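Local coordinates for carboxypeptidase A inhibitor (Ascaris suum, PDB 3FJU), which inhibits carboxypeptidase A as a secreted, disulfide-rich protease inhibitor, at residues B[31-44]-B[50-62]. Numbering follows the deposited sequence.
Unlike the reference sequence in segment 50-62: G59 (reference Leu), C60 (reference Pro), C61 (reference Trp), W62 (reference Gly). With ZN (zinc ion), chain C.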
ATOM      1  N   ARG B  31      13.341  14.008 -16.958  1.00 13.23           N
ATOM      2  CA  ARG B  31      12.239  13.057 -16.731  1.00 12.77           C
ATOM      3  C   ARG B  31      12.294  12.478 -15.322  1.00 12.68           C
ATOM      4  O   ARG B  31      11.266  12.402 -14.641  1.00 13.05           O
ATOM      5  CB  ARG B  31      12.242  11.934 -17.773  1.00 12.81           C
ATOM      6  CG  ARG B  31      11.107  10.942 -17.641  1.00 13.21           C
ATOM      7  CD  ARG B  31      11.198   9.810 -18.641  1.00 13.36           C
ATOM      8  NE  ARG B  31      12.349   8.939 -18.387  1.00 13.19           N
ATOM      9  CZ  ARG B  31      12.391   7.955 -17.487  1.00 13.87           C
ATOM     10  NH1 ARG B  31      11.351   7.690 -16.699  1.00 14.53           N
ATOM     11  NH2 ARG B  31      13.497   7.245 -17.360  1.00 14.28           N
ATOM     12  N   CYS B  32      13.477  12.049 -14.884  1.00 11.96           N
ATOM     13  CA  CYS B  32      13.556  11.415 -13.567  1.00 11.45           C
ATOM     14  C   CYS B  32      13.206  12.404 -12.454  1.00 11.78           C
ATOM     15  O   CYS B  32      12.567  12.029 -11.480  1.00 11.99           O
ATOM     16  CB  CYS B  32      14.910  10.760 -13.331  1.00 11.75           C
ATOM     17  SG  CYS B  32      15.195   9.329 -14.402  1.00 11.85           S
ATOM     18  N   GLU B  33      13.589  13.666 -12.632  1.00 11.87           N
ATOM     19  CA  GLU B  33      13.305  14.709 -11.649  1.00 13.38           C
ATOM     20  C   GLU B  33      11.819  15.084 -11.651  1.00 13.22           C
ATOM     21  O   GLU B  33      11.175  15.211 -10.577  1.00 13.19           O
ATOM     22  CB  GLU B  33      14.165  15.937 -11.958  1.00 13.57           C
ATOM     23  CG  GLU B  33      14.110  17.026 -10.894  1.00 17.34           C
ATOM     24  CD  GLU B  33      14.980  18.228 -11.263  1.00 22.36           C
ATOM     25  OE1 GLU B  33      14.900  18.679 -12.423  1.00 25.23           O
ATOM     26  OE2 GLU B  33      15.742  18.724 -10.402  1.00 26.46           O
ATOM     27  N   LYS B  34      11.267  15.262 -12.847  1.00 13.04           N
ATOM     28  CA  LYS B  34       9.870  15.683 -12.983  1.00 13.52           C
ATOM     29  C   LYS B  34       8.865  14.601 -12.614  1.00 13.16           C
ATOM     30  O   LYS B  34       7.893  14.889 -11.895  1.00 13.47           O
ATOM     31  CB  LYS B  34       9.611  16.222 -14.397  1.00 14.64           C
ATOM     32  CG  LYS B  34      10.370  17.524 -14.660  1.00 17.82           C
ATOM     33  CD  LYS B  34      10.222  18.497 -13.498  1.00 21.22           C
ATOM     34  CE  LYS B  34      11.569  19.046 -13.056  1.00 23.20           C
ATOM     35  NZ  LYS B  34      11.477  19.817 -11.790  1.00 26.05           N
ATOM     36  N   GLU B  35       9.089  13.382 -13.100  1.00 12.81           N
ATOM     37  CA  GLU B  35       8.131  12.292 -12.926  1.00 13.60           C
ATOM     38  C   GLU B  35       8.276  11.644 -11.567  1.00 12.67           C
ATOM     39  O   GLU B  35       7.285  11.126 -11.024  1.00 12.55           O
ATOM     40  CB  GLU B  35       8.275  11.202 -14.006  1.00 14.74           C
ATOM     41  CG  GLU B  35       7.923  11.605 -15.442  1.00 17.86           C
ATOM     42  CD  GLU B  35       7.940  10.422 -16.453  1.00 21.03           C
ATOM     43  OE1 GLU B  35       8.517   9.311 -16.206  1.00 20.20           O
ATOM     44  OE2 GLU B  35       7.361  10.613 -17.536  1.00 24.53           O
ATOM     45  N   HIS B  36       9.500  11.644 -11.035  1.00 12.38           N
ATOM     46  CA  HIS B  36       9.849  10.800  -9.889  1.00 11.95           C
ATOM     47  C   HIS B  36      10.710  11.460  -8.803  1.00 11.92           C
ATOM     48  O   HIS B  36      11.088  10.794  -7.817  1.00 12.01           O
ATOM     49  CB  HIS B  36      10.511   9.499 -10.396  1.00 12.44           C
ATOM     50  CG  HIS B  36       9.616   8.674 -11.264  1.00 13.44           C
ATOM     51  ND1 HIS B  36       8.448   8.104 -10.796  1.00 13.95           N
ATOM     52  CD2 HIS B  36       9.706   8.334 -12.572  1.00 14.28           C
ATOM     53  CE1 HIS B  36       7.868   7.435 -11.778  1.00 14.80           C
ATOM     54  NE2 HIS B  36       8.604   7.569 -12.869  1.00 14.68           N
ATOM     55  N   PHE B  37      10.991  12.756  -8.955  1.00 11.41           N
ATOM     56  CA  PHE B  37      11.832  13.509  -8.003  1.00 11.02           C
ATOM     57  C   PHE B  37      13.095  12.746  -7.601  1.00 11.03           C
ATOM     58  O   PHE B  37      13.453  12.628  -6.420  1.00 11.13           O
ATOM     59  CB  PHE B  37      11.023  13.983  -6.792  1.00 11.45           C
ATOM     60  CG  PHE B  37       9.973  14.987  -7.159  1.00 10.97           C
ATOM     61  CD1 PHE B  37       8.774  14.575  -7.729  1.00 10.61           C
ATOM     62  CD2 PHE B  37      10.198  16.358  -6.974  1.00 12.31           C
ATOM     63  CE1 PHE B  37       7.809  15.505  -8.124  1.00 10.33           C
ATOM     64  CE2 PHE B  37       9.225  17.292  -7.332  1.00 13.42           C
ATOM     65  CZ  PHE B  37       8.020  16.855  -7.906  1.00 11.85           C
ATOM     66  N   THR B  38      13.759  12.220  -8.623  1.00 10.18           N
ATOM     67  CA  THR B  38      14.936  11.409  -8.423  1.00 10.41           C
ATOM     68  C   THR B  38      15.918  11.565  -9.586  1.00 11.12           C
ATOM     69  O   THR B  38      15.759  12.460 -10.418  1.00 12.05           O
ATOM     70  CB  THR B  38      14.525   9.937  -8.247  1.00  9.91           C
ATOM     71  OG1 THR B  38      15.624   9.184  -7.734  1.00  9.46           O
ATOM     72  CG2 THR B  38      14.007   9.330  -9.566  1.00 10.23           C
ATOM     73  N   ILE B  39      16.916  10.687  -9.623  1.00 10.17           N
ATOM     74  CA  ILE B  39      18.004  10.767 -10.605  1.00 11.16           C
ATOM     75  C   ILE B  39      17.980   9.567 -11.538  1.00 10.90           C
ATOM     76  O   ILE B  39      17.396   8.531 -11.208  1.00 11.33           O
ATOM     77  CB  ILE B  39      19.392  10.859  -9.905  1.00 10.67           C
ATOM     78  CG1 ILE B  39      19.690   9.574  -9.102  1.00 11.59           C
ATOM     79  CG2 ILE B  39      19.465  12.152  -9.051  1.00 13.29           C
ATOM     80  CD1 ILE B  39      21.031   9.561  -8.318  1.00 11.70           C
ATOM     81  N   PRO B  40      18.602   9.701 -12.721  1.00 10.62           N
ATOM     82  CA  PRO B  40      18.690   8.573 -13.646  1.00 10.13           C
ATOM     83  C   PRO B  40      19.678   7.514 -13.191  1.00 10.65           C
ATOM     84  O   PRO B  40      20.566   7.769 -12.364  1.00 11.02           O
ATOM     85  CB  PRO B  40      19.242   9.211 -14.934  1.00 10.69           C
ATOM     86  CG  PRO B  40      19.099  10.647 -14.770  1.00 11.09           C
ATOM     87  CD  PRO B  40      19.204  10.909 -13.300  1.00 11.09           C
ATOM     88  N   CYS B  41      19.549   6.337 -13.790  1.00 10.51           N
ATOM     89  CA  CYS B  41      20.442   5.231 -13.528  1.00 11.00           C
ATOM     90  C   CYS B  41      20.425   4.300 -14.732  1.00 11.33           C
ATOM     91  O   CYS B  41      19.480   4.310 -15.539  1.00 11.34           O
ATOM     92  CB  CYS B  41      19.994   4.467 -12.284  1.00 10.91           C
ATOM     93  SG  CYS B  41      18.215   4.027 -12.329  1.00 11.65           S
ATOM     94  N   LYS B  42      21.463   3.475 -14.822  1.00 12.65           N
ATOM     95  CA  LYS B  42      21.551   2.415 -15.824  1.00 13.91           C
ATOM     96  C   LYS B  42      21.336   1.052 -15.194  1.00 14.19           C
ATOM     97  O   LYS B  42      20.825   0.139 -15.856  1.00 16.08           O
ATOM     98  CB  LYS B  42      22.908   2.472 -16.528  1.00 14.58           C
ATOM     99  CG  LYS B  42      23.235   3.796 -17.192  1.00 17.41           C
ATOM    100  CD  LYS B  42      22.340   4.087 -18.376  1.00 20.79           C
ATOM    101  CE  LYS B  42      23.084   4.944 -19.401  1.00 22.47           C
ATOM    102  NZ  LYS B  42      22.131   5.789 -20.147  1.00 22.76           N
ATOM    103  N   SER B  43      21.735   0.917 -13.924  1.00 14.65           N
ATOM    104  CA  SER B  43      21.487  -0.304 -13.149  1.00 14.25           C
ATOM    105  C   SER B  43      21.346   0.015 -11.670  1.00 13.63           C
ATOM    106  O   SER B  43      21.592   1.152 -11.254  1.00 13.35           O
ATOM    107  CB  SER B  43      22.626  -1.315 -13.346  1.00 14.54           C
ATOM    108  OG  SER B  43      23.809  -0.885 -12.702  1.00 15.84           O
ATOM    109  N   ASN B  44      20.983  -0.992 -10.871  1.00 13.50           N
ATOM    110  CA  ASN B  44      20.814  -0.819  -9.416  1.00 14.25           C
ATOM    111  C   ASN B  44      22.042  -0.204  -8.746  1.00 14.10           C
ATOM    112  O   ASN B  44      21.927   0.548  -7.775  1.00 15.01           O
ATOM    113  CB  ASN B  44      20.472  -2.148  -8.708  1.00 14.14           C
ATOM    114  CG  ASN B  44      19.035  -2.615  -8.954  1.00 15.11           C
ATOM    115  OD1 ASN B  44      18.230  -1.911  -9.537  1.00 14.97           O
ATOM    116  ND2 ASN B  44      18.736  -3.836  -8.533  1.00 17.53           N
ATOM    117  N   TRP B  50      21.838   6.064  -1.364  1.00 13.56           N
ATOM    118  CA  TRP B  50      20.906   6.074  -0.237  1.00 12.93           C
ATOM    119  C   TRP B  50      21.147   4.854   0.640  1.00 13.05           C
ATOM    120  O   TRP B  50      21.141   3.711   0.160  1.00 13.94           O
ATOM    121  CB  TRP B  50      19.451   6.081  -0.718  1.00 13.07           C
ATOM    122  CG  TRP B  50      19.058   7.322  -1.461  1.00 12.81           C
ATOM    123  CD1 TRP B  50      18.498   8.446  -0.929  1.00 13.56           C
ATOM    124  CD2 TRP B  50      19.159   7.551  -2.875  1.00 13.99           C
ATOM    125  NE1 TRP B  50      18.249   9.373  -1.918  1.00 12.80           N
ATOM    126  CE2 TRP B  50      18.653   8.850  -3.123  1.00 13.88           C
ATOM    127  CE3 TRP B  50      19.631   6.783  -3.954  1.00 14.81           C
ATOM    128  CZ2 TRP B  50      18.604   9.402  -4.406  1.00 15.91           C
ATOM    129  CZ3 TRP B  50      19.577   7.334  -5.233  1.00 15.47           C
ATOM    130  CH2 TRP B  50      19.072   8.630  -5.440  1.00 14.26           C
ATOM    131  N   ALA B  51      21.348   5.096   1.927  1.00 13.11           N
ATOM    132  CA  ALA B  51      21.408   4.013   2.905  1.00 13.14           C
ATOM    133  C   ALA B  51      20.123   3.169   2.880  1.00 12.66           C
ATOM    134  O   ALA B  51      20.164   1.943   3.041  1.00 13.77           O
ATOM    135  CB  ALA B  51      21.614   4.581   4.258  1.00 13.22           C
ATOM    136  N   HIS B  52      18.990   3.814   2.649  1.00 10.96           N
ATOM    137  CA  HIS B  52      17.738   3.063   2.528  1.00 10.31           C
ATOM    138  C   HIS B  52      17.618   2.646   1.082  1.00  9.74           C
ATOM    139  O   HIS B  52      17.428   3.486   0.197  1.00 10.30           O
ATOM    140  CB  HIS B  52      16.572   3.921   3.000  1.00  9.59           C
ATOM    141  CG  HIS B  52      16.672   4.245   4.445  1.00 10.20           C
ATOM    142  ND1 HIS B  52      16.459   3.300   5.419  1.00 10.33           N
ATOM    143  CD2 HIS B  52      17.059   5.371   5.086  1.00 11.56           C
ATOM    144  CE1 HIS B  52      16.656   3.839   6.607  1.00 10.60           C
ATOM    145  NE2 HIS B  52      17.014   5.099   6.434  1.00 10.17           N
ATOM    146  N   GLU B  53      17.796   1.350   0.855  1.00  9.68           N
ATOM    147  CA  GLU B  53      17.862   0.751  -0.487  1.00  9.46           C
ATOM    148  C   GLU B  53      16.860   1.320  -1.485  1.00  9.76           C
ATOM    149  O   GLU B  53      15.666   1.298  -1.247  1.00  9.07           O
ATOM    150  CB  GLU B  53      17.692  -0.768  -0.381  1.00  9.89           C
ATOM    151  CG  GLU B  53      17.837  -1.551  -1.700  1.00 10.42           C
ATOM    152  CD  GLU B  53      17.343  -3.009  -1.604  1.00 12.45           C
ATOM    153  OE1 GLU B  53      17.081  -3.515  -0.480  1.00 12.48           O
ATOM    154  OE2 GLU B  53      17.217  -3.652  -2.684  1.00 14.82           O
ATOM    155  N   LYS B  54      17.383   1.819  -2.603  1.00 10.12           N
ATOM    156  CA  LYS B  54      16.594   2.117  -3.788  1.00 10.32           C
ATOM    157  C   LYS B  54      16.999   1.161  -4.913  1.00 10.56           C
ATOM    158  O   LYS B  54      18.008   0.465  -4.800  1.00 13.30           O
ATOM    159  CB  LYS B  54      16.828   3.555  -4.219  1.00 10.11           C
ATOM    160  CG  LYS B  54      16.134   4.571  -3.310  1.00 10.46           C
ATOM    161  CD  LYS B  54      16.095   5.956  -3.951  1.00 10.26           C
ATOM    162  CE  LYS B  54      15.494   6.998  -2.983  1.00 12.03           C
ATOM    163  NZ  LYS B  54      15.186   8.299  -3.677  1.00 13.65           N
ATOM    164  N   ILE B  55      16.198   1.118  -5.975  1.00 10.11           N
ATOM    165  CA  ILE B  55      16.472   0.267  -7.153  1.00 10.87           C
ATOM    166  C   ILE B  55      16.458   1.109  -8.419  1.00 10.48           C
ATOM    167  O   ILE B  55      15.869   2.191  -8.431  1.00 10.48           O
ATOM    168  CB  ILE B  55      15.426  -0.873  -7.305  1.00 11.43           C
ATOM    169  CG1 ILE B  55      13.991  -0.315  -7.488  1.00 11.74           C
ATOM    170  CG2 ILE B  55      15.553  -1.829  -6.134  1.00 13.36           C
ATOM    171  CD1 ILE B  55      12.916  -1.293  -8.100  1.00 13.25           C
ATOM    172  N   CYS B  56      17.096   0.613  -9.482  1.00 10.64           N
ATOM    173  CA  CYS B  56      16.974   1.244 -10.787  1.00 11.52           C
ATOM    174  C   CYS B  56      15.809   0.606 -11.503  1.00 11.08           C
ATOM    175  O   CYS B  56      15.805  -0.594 -11.777  1.00 12.78           O
ATOM    176  CB  CYS B  56      18.249   1.121 -11.613  1.00 12.28           C
ATOM    177  SG  CYS B  56      18.186   2.131 -13.102  1.00 13.04           S
ATOM    178  N   ASN B  57      14.804   1.418 -11.770  1.00 10.79           N
ATOM    179  CA  ASN B  57      13.605   0.949 -12.433  1.00 11.13           C
ATOM    180  C   ASN B  57      13.228   1.925 -13.527  1.00 11.26           C
ATOM    181  O   ASN B  57      13.012   3.114 -13.265  1.00 11.35           O
ATOM    182  CB  ASN B  57      12.491   0.842 -11.398  1.00 11.22           C
ATOM    183  CG  ASN B  57      11.276   0.107 -11.921  1.00 11.56           C
ATOM    184  OD1 ASN B  57      11.386  -0.999 -12.444  1.00 12.18           O
ATOM    185  ND2 ASN B  57      10.108   0.708 -11.750  1.00 11.06           N
ATOM    186  N   LYS B  58      13.166   1.431 -14.769  1.00 12.15           N
ATOM    187  CA  LYS B  58      12.741   2.261 -15.892  1.00 12.39           C
ATOM    188  C   LYS B  58      13.542   3.570 -15.996  1.00 11.95           C
ATOM    189  O   LYS B  58      13.001   4.657 -16.205  1.00 13.11           O
ATOM    190  CB  LYS B  58      11.239   2.488 -15.832  1.00 13.54           C
ATOM    191  CG  LYS B  58      10.518   1.165 -16.047  1.00 13.71           C
ATOM    192  CD  LYS B  58       9.038   1.326 -16.193  1.00 16.87           C
ATOM    193  CE  LYS B  58       8.360   1.458 -14.849  1.00 17.31           C
ATOM    194  NZ  LYS B  58       7.035   0.789 -14.898  1.00 18.09           N
ATOM    195  N   GLY B  59      14.837   3.428 -15.794  1.00 11.82           N
ATOM    196  CA  GLY B  59      15.788   4.506 -16.031  1.00 11.11           C
ATOM    197  C   GLY B  59      15.974   5.511 -14.908  1.00 10.69           C
ATOM    198  O   GLY B  59      16.778   6.433 -15.057  1.00 10.31           O
ATOM    199  N   CYS B  60      15.240   5.350 -13.797  1.00 10.45           N
ATOM    200  CA  CYS B  60      15.381   6.235 -12.622  1.00 10.57           C
ATOM    201  C   CYS B  60      15.546   5.457 -11.304  1.00 10.08           C
ATOM    202  O   CYS B  60      15.128   4.304 -11.210  1.00  9.89           O
ATOM    203  CB  CYS B  60      14.148   7.142 -12.497  1.00 10.33           C
ATOM    204  SG  CYS B  60      13.667   8.043 -14.028  1.00 11.83           S
ATOM    205  N   CYS B  61      16.147   6.091 -10.291  1.00  9.35           N
ATOM    206  CA  CYS B  61      16.297   5.469  -8.964  1.00  9.01           C
ATOM    207  C   CYS B  61      14.998   5.538  -8.176  1.00  9.28           C
ATOM    208  O   CYS B  61      14.632   6.600  -7.685  1.00  8.94           O
ATOM    209  CB  CYS B  61      17.417   6.139  -8.164  1.00  8.79           C
ATOM    210  SG  CYS B  61      19.069   5.802  -8.846  1.00 10.67           S
ATOM    211  N   TRP B  62      14.308   4.403  -8.094  1.00  8.83           N
ATOM    212  CA  TRP B  62      12.991   4.293  -7.425  1.00  9.02           C
ATOM    213  C   TRP B  62      13.105   3.775  -6.005  1.00  8.49           C
ATOM    214  O   TRP B  62      13.998   3.000  -5.682  1.00  8.34           O
ATOM    215  CB  TRP B  62      12.134   3.267  -8.179  1.00  8.85           C
ATOM    216  CG  TRP B  62      11.446   3.769  -9.437  1.00  9.59           C
ATOM    217  CD1 TRP B  62      11.973   4.560 -10.441  1.00  9.40           C
ATOM    218  CD2 TRP B  62      10.117   3.463  -9.831  1.00  9.21           C
ATOM    219  NE1 TRP B  62      11.032   4.767 -11.412  1.00 10.20           N
ATOM    220  CE2 TRP B  62       9.882   4.104 -11.062  1.00 10.21           C
ATOM    221  CE3 TRP B  62       9.079   2.710  -9.244  1.00 10.79           C
ATOM    222  CZ2 TRP B  62       8.657   4.007 -11.734  1.00  9.62           C
ATOM    223  CZ3 TRP B  62       7.865   2.608  -9.910  1.00 11.96           C
ATOM    224  CH2 TRP B  62       7.661   3.256 -11.144  1.00 10.76           C
TER
HETATM  225 ZN    ZN C 504       7.776   7.198 -14.930  0.90 32.25          ZN
HETATM  226  O   HOH W   1      11.333   5.751 -14.144  1.00 13.63           O
HETATM  227  O   HOH W   2      15.894  -3.183 -10.733  1.00 23.43           O
HETATM  228  O   HOH W   3       5.667   8.474 -14.203  1.00 26.32           O
HETATM  229  O   HOH W   4       8.621   5.309 -15.495  1.00 15.81           O
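P40 and C60 form a single antiparallel bridge as a non-hydrogen-bonded pair, flanked by hydrogen bonds from C61 N to I39 O (2.9 Å) and from C41 N to G59 O (3.0 Å). Residues 39-41 meet strand 60-62 at this one point, on the hairpin whose type I' turn spans N57 to C60. Two disulfides, C32-C60 and C41-C56, fasten this pairing, one at each strand of the hairpin, while C61 SG is bonded to C47.

With chi1 at -166°, T38 OG1 points away from the T38 amide nitrogen and donates to C61 O at 2.8 Å, in the carbonyl plane on a lone pair. The far end is held by N44, whose OD1 accepts from C56 N at 2.8 Å. R31 NH2 reaches the turn at K58 O (2.9 Å) and also forms a salt bridge with E28, and NH1 makes a weak one with the zinc ligand E35; water 1 links R31 NH1, K58 O and W62 NE1.

W62 lays NE1 over the centre of one H36 face, with the planes inclined at 44° and H36 CE1 3.5 Å from W62 CZ2; E35 CB lies against the opposite face. H36 NE2 binds zinc at 2.2 Å, and E35 OE1 does so more loosely at 2.6 Å; two waters also bind the ion. Covalent and polar links therefore tie helix 26-36 and the loop after it to the hairpin, and the indole and E35 together probably restrict rotation of the zinc-bound imidazole.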